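Cytosolic phospholipase A2 delta (PDB 5IXC) hydrolyses glycerophospholipids at the sn-2 position in a calcium-dependent manner, preferring linoleic acid there, and binds membranes through its N-terminal C2 domain. Local coordinates at residues Gly328-Gly333 with Thr658-Met663; Arg212-Ala217 with Glu276-Glu281; Leu674-Ser679 with Leu732-Val737. One frame throughout, in Å; residues are numbered along the deposited sequence.

Overall arrangement
Interaction 2 comes first along the chain, then interaction 1, then interaction 3. Interactions 1 and 3 are close neighbours in the catalytic region, with centres about 11 Å apart. They share the mixed sheet, where strand 327-331 runs parallel to strand 672-676, which in turn pairs with strand 730-734. They meet through a probable hydrogen bond between Met330 O and Phe676 N, 2.8 Å. Interaction 2 lies across the chain's centre, its centre about 40 Å from that of interaction 1 and about 50 Å from that of interaction 3. It lies where a probable second C2 domain joins the rest of the chain, between strand 210-216 and the chain leaving strand 269-277.

Interaction 1 (Gly328-Gly333 with Thr658-Met663); sequences GIMATG and TSSPSM
The flat groups where Ala331 meets Thr658 and Ser659 are backbone peptides; no aromatic ring takes part. Ser659 OG accepts a hydrogen bond from Ala331 N at 3.2 Å, with an N-H...O angle of 154°. The same hydroxyl is bonded to Ser362 OG, so it links two neighbouring strands. Thr658 OG1 lies against the next peptide, 3.3 Å from Ala331 C. Within 328-333, Thr332 OG1 meets the Gly333 carbonyl in its plane, on a lone pair; it also bonds Tyr678 N. Thr332 turns its methyl to the other segment, CG2 lying 3.5 Å from Thr658 CB.

Met330 does most of the apolar work. CG stands anti to the backbone N (chi1 -166°), which carries the chain across Thr658 at about a right angle. Met330 CG is 3.4 Å from Thr658 OG1. The chain then bends at chi3, so Met330 CE comes back to 3.8 Å from Thr658 CG2. Met330 SD lies 3.7 Å from Ser660 CA and 3.9 Å from Met663 CG. Were Met330 replaced by an alanine, the loss of CG, SD and CE would probably open a gap between Thr658, Ser660 and Met663.

Gly333 touches the bound fluorophosphonate, and the substrate-binding Gly334 and Gly335 follow it. The contact lies next to this glycine-rich turn, the Thr332 side chain about 8 Å from that of the nucleophile Ser365. Strand 327-331 is held between strands 360-364 and 672-676. Helix 685-695 packs on Met330 and Thr658, and strand 463-470 meets Pro661, Ser662 and Met663.

Interaction 2 (Arg212-Ala217 with Glu276-Glu281); sequences RFHYMA and EGCPEE
His214 and Glu280 reach for one another from facing sides of the contact, with ring and carboxylate planes 67° apart. Glu280 OE2 takes a weak, bent hydrogen bond from His214 NE2, 3.0 Å long with an angle of 134° at the hydrogen. Glu280 OE1 lies at the edge of the ring and in its plane, 3.6 Å from His214 NE2. On the far side of the imidazole, ND1 is bonded to Glu198. Two carboxylates on one ring would probably favour its protonated form.

Cys278 SG comes to the same ring obliquely, 3.6 Å from His214 CD2. The sulfur stands beside its own backbone N (chi1 -72°), pointing back to strand 210-216. It forms a disulfide with Cys167 on strand 160-171. That strand pairs antiparallel with both 210-216 and 269-277, in what is probably a second, cPLA2-type C2 domain. The disulfide ties the chain to strand 160-171 just after strand 269-277 ends.

The Arg212 and Pro279 side chains run alongside one another, pointing oppositely. Arg212 NH1 is 3.7 Å from Pro279 CG, and the guanidinium meets the proline obliquely. The chain of Arg212 bends at chi2 and chi3, and its NE makes a salt bridge with Asp169. Glu280 OE1 is 4.0 Å from Arg212 NH1, too far for a salt bridge, but the opposite charges may still attract.

Interaction 3 (Leu674-Ser679 with Leu732-Val737); sequences LSFDYS and LHFPLV
Leu674-Phe676 and Leu732-Phe734 pair as parallel strands in the mixed sheet of the catalytic core. Ser675 straddles His733: its N gives a nearly straight bond to Leu732 O (2.7 Å, 175°), and its O receives Phe734 N at 2.8 Å. Asp677 N continues the ladder to Phe734 O at 3.2 Å.

On one face of the sheet Ser675 OG lies at the edge of the His733 ring, near its plane, and shares a hydrogen bond of 3.0 Å with His733 ND1. Ser675 OG and His733 CG (chi1 -176°) both stand anti to their backbone N, which brings hydroxyl and ring together. His733 NE2 is bonded to the carbonyl of Pro683, so both ring nitrogens are held and the ring is fixed in rotation. Asp677 CB comes obliquely to 3.5 Å from His733 CE1. On the other face Leu674 and Leu732 lie side by side, as do Phe676 and Phe734. The two phenyl rings meet obliquely, with centroids 5.2 Å apart and planes at 48°. Phe734 CB sits at the edge of the Phe676 ring, which is itself stacked on His345.

Beyond the strands the chain forms an Asx turn, Asp677 OD2 accepting from Ser679 N at 3.2 Å. The carboxylate oxygen is met from above its plane. Opposite, Leu736 is the centre of an inverse gamma turn. A water accepts from Leu736 N and is also hydrogen-bonded to Asp677 OD2 and Ser679 O, bridging the two turns. Leu736 CB packs 3.4 Å from Asp677 O. Next door Tyr678 reaches helix 335-351, its OH bonded to His345 and its N to Thr332 OG1.

Interaction 1 (Gly328-Gly333 with Thr658-Met663)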
loop_
_atom_site.group_PDB
_atom_site.type_symbol
_atom_site.label_atom_id
_atom_site.label_comp_id
_atom_site.label_asym_id
_atom_site.label_seq_id
_atom_site.Cartn_x
_atom_site.Cartn_y
_atom_site.Cartn_z
ATOM N N GLY A 328 -21.776 -3.471 -6.153
ATOM C CA GLY A 328 -20.374 -3.135 -6.412
ATOM C C GLY A 328 -19.858 -3.714 -7.713
ATOM O O GLY A 328 -20.295 -4.784 -8.142
ATOM N N ILE A 329 -18.953 -2.988 -8.361
ATOM C CA ILE A 329 -18.162 -3.544 -9.459
ATOM C C ILE A 329 -16.815 -3.962 -8.906
ATOM O O ILE A 329 -16.198 -3.261 -8.101
ATOM C CB ILE A 329 -17.957 -2.559 -10.618
ATOM C CG1 ILE A 329 -19.279 -2.329 -11.343
ATOM C CG2 ILE A 329 -16.936 -3.083 -11.626
ATOM C CD1 ILE A 329 -19.295 -1.033 -12.112
ATOM N N MET A 330 -16.374 -5.122 -9.359
ATOM C CA MET A 330 -15.099 -5.702 -8.968
ATOM C C MET A 330 -14.366 -6.030 -10.256
ATOM O O MET A 330 -14.918 -6.717 -11.113
ATOM C CB MET A 330 -15.367 -6.965 -8.166
ATOM C CG MET A 330 -14.193 -7.507 -7.406
ATOM S SD MET A 330 -14.819 -8.740 -6.254
ATOM C CE MET A 330 -15.020 -10.162 -7.309
ATOM N N ALA A 331 -13.139 -5.539 -10.394
ATOM C CA ALA A 331 -12.374 -5.722 -11.638
ATOM C C ALA A 331 -10.922 -6.149 -11.403
ATOM O O ALA A 331 -10.286 -5.700 -10.459
ATOM C CB ALA A 331 -12.412 -4.452 -12.468
ATOM N N THR A 332 -10.424 -7.025 -12.269
ATOM C CA THR A 332 -9.051 -7.512 -12.192
ATOM C C THR A 332 -8.134 -6.612 -12.986
ATOM O O THR A 332 -8.576 -5.688 -13.654
ATOM C CB THR A 332 -8.868 -8.930 -12.796
ATOM O OG1 THR A 332 -9.035 -8.888 -14.224
ATOM C CG2 THR A 332 -9.830 -9.916 -12.180
ATOM N N GLY A 333 -6.845 -6.927 -12.929
ATOM C CA GLY A 333 -5.851 -6.277 -13.772
ATOM C C GLY A 333 -5.813 -6.885 -15.157
ATOM O O GLY A 333 -6.701 -7.627 -15.546
ATOM N N THR A 658 -8.213 -10.028 -8.088
ATOM C CA THR A 658 -9.233 -9.018 -8.362
ATOM C C THR A 658 -9.396 -8.161 -7.114
ATOM O O THR A 658 -8.814 -8.446 -6.085
ATOM C CB THR A 658 -10.583 -9.637 -8.774
ATOM O OG1 THR A 658 -11.472 -8.596 -9.217
ATOM C CG2 THR A 658 -11.222 -10.467 -7.620
ATOM N N SER A 659 -10.203 -7.113 -7.213
ATOM C CA SER A 659 -10.319 -6.115 -6.141
ATOM C C SER A 659 -11.298 -6.505 -5.021
ATOM O O SER A 659 -11.966 -5.649 -4.454
ATOM C CB SER A 659 -10.691 -4.746 -6.737
ATOM O OG SER A 659 -11.803 -4.837 -7.618
ATOM N N SER A 660 -11.351 -7.785 -4.673
ATOM C CA SER A 660 -12.243 -8.258 -3.592
ATOM C C SER A 660 -12.027 -7.537 -2.250
ATOM O O SER A 660 -12.992 -7.224 -1.549
ATOM C CB SER A 660 -12.088 -9.760 -3.334
ATOM O OG SER A 660 -11.182 -10.354 -4.215
ATOM N N PRO A 661 -10.764 -7.311 -1.862
ATOM C CA PRO A 661 -10.537 -6.746 -0.535
ATOM C C PRO A 661 -11.279 -5.433 -0.272
ATOM O O PRO A 661 -11.712 -5.185 0.846
ATOM C CB PRO A 661 -9.024 -6.533 -0.502
ATOM C CG PRO A 661 -8.487 -7.579 -1.418
ATOM C CD PRO A 661 -9.496 -7.656 -2.532
ATOM N N SER A 662 -11.435 -4.613 -1.294
ATOM C CA SER A 662 -12.249 -3.409 -1.167
ATOM C C SER A 662 -13.727 -3.747 -0.980
ATOM O O SER A 662 -14.442 -3.068 -0.244
ATOM C CB SER A 662 -12.058 -2.504 -2.377
ATOM O OG SER A 662 -10.932 -1.665 -2.170
ATOM N N MET A 663 -14.178 -4.806 -1.637
ATOM C CA MET A 663 -15.564 -5.241 -1.501
ATOM C C MET A 663 -15.853 -5.870 -0.138
ATOM O O MET A 663 -17.014 -6.051 0.220
ATOM C CB MET A 663 -15.934 -6.236 -2.597
ATOM C CG MET A 663 -15.815 -5.693 -4.009
ATOM S SD MET A 663 -17.095 -4.478 -4.386
ATOM C CE MET A 663 -16.205 -2.938 -4.223
#

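Interaction 2 (Arg212-Ala217 with Glu276-Glu281)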
loop_
_atom_site.group_PDB
_atom_site.type_symbol
_atom_site.label_atom_id
_atom_site.label_comp_id
_atom_site.label_asym_id
_atom_site.label_seq_id
_atom_site.Cartn_x
_atom_site.Cartn_y
_atom_site.Cartn_z
ATOM N N ARG A 212 12.751 21.214 17.544
ATOM C CA ARG A 212 11.843 20.244 18.117
ATOM C C ARG A 212 12.323 18.828 17.760
ATOM O O ARG A 212 12.670 18.545 16.612
ATOM C CB ARG A 212 10.433 20.515 17.593
ATOM C CG ARG A 212 9.354 19.542 18.031
ATOM C CD ARG A 212 8.931 19.702 19.488
ATOM N NE ARG A 212 8.387 21.015 19.836
ATOM C CZ ARG A 212 7.215 21.497 19.424
ATOM N NH1 ARG A 212 6.436 20.805 18.602
ATOM N NH2 ARG A 212 6.824 22.696 19.829
ATOM N N PHE A 213 12.382 17.961 18.768
ATOM C CA PHE A 213 12.651 16.533 18.572
ATOM C C PHE A 213 11.475 15.705 19.066
ATOM O O PHE A 213 11.015 15.888 20.189
ATOM C CB PHE A 213 13.879 16.083 19.349
ATOM C CG PHE A 213 15.179 16.494 18.736
ATOM C CD1 PHE A 213 15.869 15.630 17.887
ATOM C CD2 PHE A 213 15.743 17.720 19.047
ATOM C CE1 PHE A 213 17.091 15.999 17.344
ATOM C CE2 PHE A 213 16.965 18.100 18.508
ATOM C CZ PHE A 213 17.638 17.239 17.655
ATOM N N HIS A 214 11.022 14.780 18.233
ATOM C CA HIS A 214 9.983 13.815 18.611
ATOM C C HIS A 214 10.604 12.438 18.832
ATOM O O HIS A 214 11.396 11.964 18.015
ATOM C CB HIS A 214 8.915 13.692 17.518
ATOM C CG HIS A 214 8.293 14.995 17.124
ATOM N ND1 HIS A 214 8.952 15.926 16.351
ATOM C CD2 HIS A 214 7.073 15.520 17.386
ATOM C CE1 HIS A 214 8.167 16.969 16.164
ATOM N NE2 HIS A 214 7.019 16.745 16.776
ATOM N N TYR A 215 10.218 11.795 19.927
ATOM C CA TYR A 215 10.749 10.484 20.273
ATOM C C TYR A 215 9.851 9.807 21.267
ATOM O O TYR A 215 9.177 10.460 22.025
ATOM C CB TYR A 215 12.155 10.618 20.858
ATOM C CG TYR A 215 12.201 11.480 22.088
ATOM C CD1 TYR A 215 12.206 10.918 23.359
ATOM C CD2 TYR A 215 12.220 12.856 21.984
ATOM C CE1 TYR A 215 12.246 11.712 24.495
ATOM C CE2 TYR A 215 12.255 13.656 23.111
ATOM C CZ TYR A 215 12.267 13.087 24.365
ATOM O OH TYR A 215 12.311 13.898 25.480
ATOM N N MET A 216 9.872 8.487 21.268
ATOM C CA MET A 216 9.054 7.694 22.193
ATOM C C MET A 216 9.372 8.012 23.651
ATOM O O MET A 216 10.542 8.189 24.029
ATOM C CB MET A 216 9.271 6.198 21.965
ATOM C CG MET A 216 8.374 5.581 20.916
ATOM S SD MET A 216 8.863 3.879 20.609
ATOM C CE MET A 216 10.071 4.210 19.301
ATOM N N ALA A 217 8.326 8.056 24.471
ATOM C CA ALA A 217 8.478 8.351 25.904
ATOM C C ALA A 217 9.162 7.212 26.645
ATOM O O ALA A 217 9.868 7.435 27.617
ATOM C CB ALA A 217 7.129 8.646 26.539
ATOM N N GLU A 276 8.165 17.607 26.830
ATOM C CA GLU A 276 6.733 17.556 27.053
ATOM C C GLU A 276 6.127 16.570 26.074
ATOM O O GLU A 276 6.771 16.184 25.107
ATOM C CB GLU A 276 6.115 18.947 26.884
ATOM C CG GLU A 276 4.767 19.109 27.600
ATOM C CD GLU A 276 3.701 19.757 26.723
ATOM O OE1 GLU A 276 2.478 19.473 26.891
ATOM O OE2 GLU A 276 4.091 20.565 25.850
ATOM N N GLY A 277 4.906 16.128 26.344
ATOM C CA GLY A 277 4.167 15.288 25.401
ATOM C C GLY A 277 3.923 16.100 24.146
ATOM O O GLY A 277 3.781 17.321 24.218
ATOM N N CYS A 278 3.903 15.441 22.991
ATOM C CA CYS A 278 3.873 16.182 21.731
ATOM C C CYS A 278 2.567 16.932 21.582
ATOM O O CYS A 278 1.514 16.387 21.939
ATOM C CB CYS A 278 4.129 15.236 20.572
ATOM S SG CYS A 278 5.914 14.772 20.659
ATOM N N PRO A 279 2.626 18.200 21.103
ATOM C CA PRO A 279 1.336 18.875 20.994
ATOM C C PRO A 279 0.400 18.276 19.949
ATOM O O PRO A 279 -0.803 18.182 20.182
ATOM C CB PRO A 279 1.724 20.287 20.561
ATOM C CG PRO A 279 2.991 20.108 19.807
ATOM C CD PRO A 279 3.722 19.086 20.644
ATOM N N GLU A 280 0.965 17.863 18.818
ATOM C CA GLU A 280 0.178 17.506 17.641
ATOM C C GLU A 280 -0.811 16.399 17.879
ATOM O O GLU A 280 -0.613 15.514 18.696
ATOM C CB GLU A 280 1.067 17.093 16.476
ATOM C CG GLU A 280 2.069 18.153 16.062
ATOM C CD GLU A 280 3.483 17.832 16.507
ATOM O OE1 GLU A 280 3.770 17.931 17.717
ATOM O OE2 GLU A 280 4.320 17.480 15.647
ATOM N N GLU A 281 -1.888 16.484 17.129
ATOM C CA GLU A 281 -2.872 15.428 17.037
ATOM C C GLU A 281 -2.486 14.437 15.951
ATOM O O GLU A 281 -1.662 14.717 15.073
ATOM C CB GLU A 281 -4.233 16.037 16.696
ATOM C CG GLU A 281 -4.708 17.086 17.698
ATOM C CD GLU A 281 -5.381 16.479 18.918
ATOM O OE1 GLU A 281 -5.646 17.234 19.876
ATOM O OE2 GLU A 281 -5.641 15.253 18.921
#

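Interaction 3 (Leu674-Ser679 with Leu732-Val737)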
loop_
_atom_site.group_PDB
_atom_site.type_symbol
_atom_site.label_atom_id
_atom_site.label_comp_id
_atom_site.label_asym_id
_atom_site.label_seq_id
_atom_site.Cartn_x
_atom_site.Cartn_y
_atom_site.Cartn_z
ATOM N N LEU A 674 -20.810 -7.417 -9.168
ATOM C CA LEU A 674 -20.568 -7.686 -10.572
ATOM C C LEU A 674 -19.066 -7.826 -10.721
ATOM O O LEU A 674 -18.317 -6.851 -10.594
ATOM C CB LEU A 674 -21.089 -6.549 -11.465
ATOM C CG LEU A 674 -22.556 -6.130 -11.287
ATOM C CD1 LEU A 674 -22.880 -4.980 -12.216
ATOM C CD2 LEU A 674 -23.511 -7.282 -11.533
ATOM N N SER A 675 -18.636 -9.052 -10.977
ATOM C CA SER A 675 -17.221 -9.379 -11.057
ATOM C C SER A 675 -16.770 -9.486 -12.512
ATOM O O SER A 675 -17.128 -10.427 -13.212
ATOM C CB SER A 675 -16.954 -10.692 -10.314
ATOM O OG SER A 675 -15.595 -11.101 -10.418
ATOM N N PHE A 676 -15.984 -8.514 -12.956
ATOM C CA PHE A 676 -15.443 -8.531 -14.305
ATOM C C PHE A 676 -14.033 -9.059 -14.284
ATOM O O PHE A 676 -13.190 -8.583 -13.523
ATOM C CB PHE A 676 -15.436 -7.132 -14.918
ATOM C CG PHE A 676 -16.796 -6.491 -15.001
ATOM C CD1 PHE A 676 -17.879 -7.180 -15.539
ATOM C CD2 PHE A 676 -16.987 -5.196 -14.557
ATOM C CE1 PHE A 676 -19.127 -6.593 -15.609
ATOM C CE2 PHE A 676 -18.233 -4.608 -14.618
ATOM C CZ PHE A 676 -19.303 -5.305 -15.148
ATOM N N ASP A 677 -13.760 -10.014 -15.157
ATOM C CA ASP A 677 -12.470 -10.694 -15.154
ATOM C C ASP A 677 -11.806 -10.590 -16.516
ATOM O O ASP A 677 -12.402 -10.930 -17.525
ATOM C CB ASP A 677 -12.668 -12.159 -14.786
ATOM C CG ASP A 677 -11.379 -12.845 -14.414
ATOM O OD1 ASP A 677 -11.076 -12.882 -13.209
ATOM O OD2 ASP A 677 -10.664 -13.330 -15.320
ATOM N N TYR A 678 -10.555 -10.155 -16.533
ATOM C CA TYR A 678 -9.864 -9.869 -17.801
ATOM C C TYR A 678 -8.696 -10.802 -18.096
ATOM O O TYR A 678 -7.891 -10.537 -18.973
ATOM C CB TYR A 678 -9.446 -8.402 -17.860
ATOM C CG TYR A 678 -10.610 -7.482 -17.594
ATOM C CD1 TYR A 678 -11.683 -7.452 -18.446
ATOM C CD2 TYR A 678 -10.648 -6.662 -16.460
ATOM C CE1 TYR A 678 -12.762 -6.640 -18.205
ATOM C CE2 TYR A 678 -11.728 -5.826 -16.224
ATOM C CZ TYR A 678 -12.785 -5.834 -17.102
ATOM O OH TYR A 678 -13.877 -5.031 -16.881
ATOM N N SER A 679 -8.644 -11.919 -17.387
ATOM C CA SER A 679 -7.665 -12.966 -17.668
ATOM C C SER A 679 -7.916 -13.664 -19.015
ATOM O O SER A 679 -9.048 -13.820 -19.434
ATOM C CB SER A 679 -7.706 -13.992 -16.548
ATOM O OG SER A 679 -6.785 -15.019 -16.793
ATOM N N LEU A 732 -22.273 -12.179 -9.689
ATOM C CA LEU A 732 -22.354 -12.336 -11.132
ATOM C C LEU A 732 -20.963 -12.127 -11.684
ATOM O O LEU A 732 -20.370 -11.069 -11.469
ATOM C CB LEU A 732 -23.336 -11.325 -11.744
ATOM C CG LEU A 732 -24.709 -11.830 -12.207
ATOM C CD1 LEU A 732 -25.309 -12.923 -11.333
ATOM C CD2 LEU A 732 -25.659 -10.649 -12.289
ATOM N N HIS A 733 -20.462 -13.134 -12.390
ATOM C CA HIS A 733 -19.087 -13.144 -12.871
ATOM C C HIS A 733 -19.033 -13.167 -14.390
ATOM O O HIS A 733 -19.719 -13.960 -15.032
ATOM C CB HIS A 733 -18.361 -14.364 -12.320
ATOM C CG HIS A 733 -16.905 -14.423 -12.664
ATOM N ND1 HIS A 733 -15.973 -13.570 -12.109
ATOM C CD2 HIS A 733 -16.215 -15.254 -13.481
ATOM C CE1 HIS A 733 -14.776 -13.864 -12.583
ATOM N NE2 HIS A 733 -14.895 -14.880 -13.419
ATOM N N PHE A 734 -18.174 -12.317 -14.948
ATOM C CA PHE A 734 -18.088 -12.142 -16.390
ATOM C C PHE A 734 -16.702 -12.448 -16.923
ATOM O O PHE A 734 -15.865 -11.565 -17.002
ATOM C CB PHE A 734 -18.460 -10.719 -16.746
ATOM C CG PHE A 734 -19.848 -10.343 -16.331
ATOM C CD1 PHE A 734 -20.910 -10.484 -17.219
ATOM C CD2 PHE A 734 -20.099 -9.851 -15.062
ATOM C CE1 PHE A 734 -22.192 -10.134 -16.848
ATOM C CE2 PHE A 734 -21.380 -9.498 -14.684
ATOM C CZ PHE A 734 -22.427 -9.637 -15.581
ATOM N N PRO A 735 -16.462 -13.704 -17.316
ATOM C CA PRO A 735 -15.181 -14.040 -17.910
ATOM C C PRO A 735 -14.973 -13.324 -19.223
ATOM O O PRO A 735 -15.930 -12.971 -19.879
ATOM C CB PRO A 735 -15.269 -15.542 -18.167
ATOM C CG PRO A 735 -16.579 -16.001 -17.666
ATOM C CD PRO A 735 -17.415 -14.823 -17.329
ATOM N N LEU A 736 -13.716 -13.125 -19.590
ATOM C CA LEU A 736 -13.370 -12.554 -20.884
ATOM C C LEU A 736 -13.365 -13.652 -21.940
ATOM O O LEU A 736 -12.331 -14.230 -22.254
ATOM C CB LEU A 736 -12.009 -11.868 -20.816
ATOM C CG LEU A 736 -11.497 -11.227 -22.108
ATOM C CD1 LEU A 736 -12.525 -10.268 -22.689
ATOM C CD2 LEU A 736 -10.185 -10.509 -21.836
ATOM N N VAL A 737 -14.533 -13.930 -22.492
ATOM C CA VAL A 737 -14.691 -15.034 -23.431
ATOM C C VAL A 737 -15.418 -14.540 -24.673
ATOM O O VAL A 737 -16.187 -13.584 -24.592
ATOM C CB VAL A 737 -15.433 -16.212 -22.749
ATOM C CG1 VAL A 737 -16.797 -15.775 -22.217
ATOM C CG2 VAL A 737 -15.558 -17.408 -23.689
HETATM O O HOH W 1 -11.209 -13.845 -17.985
#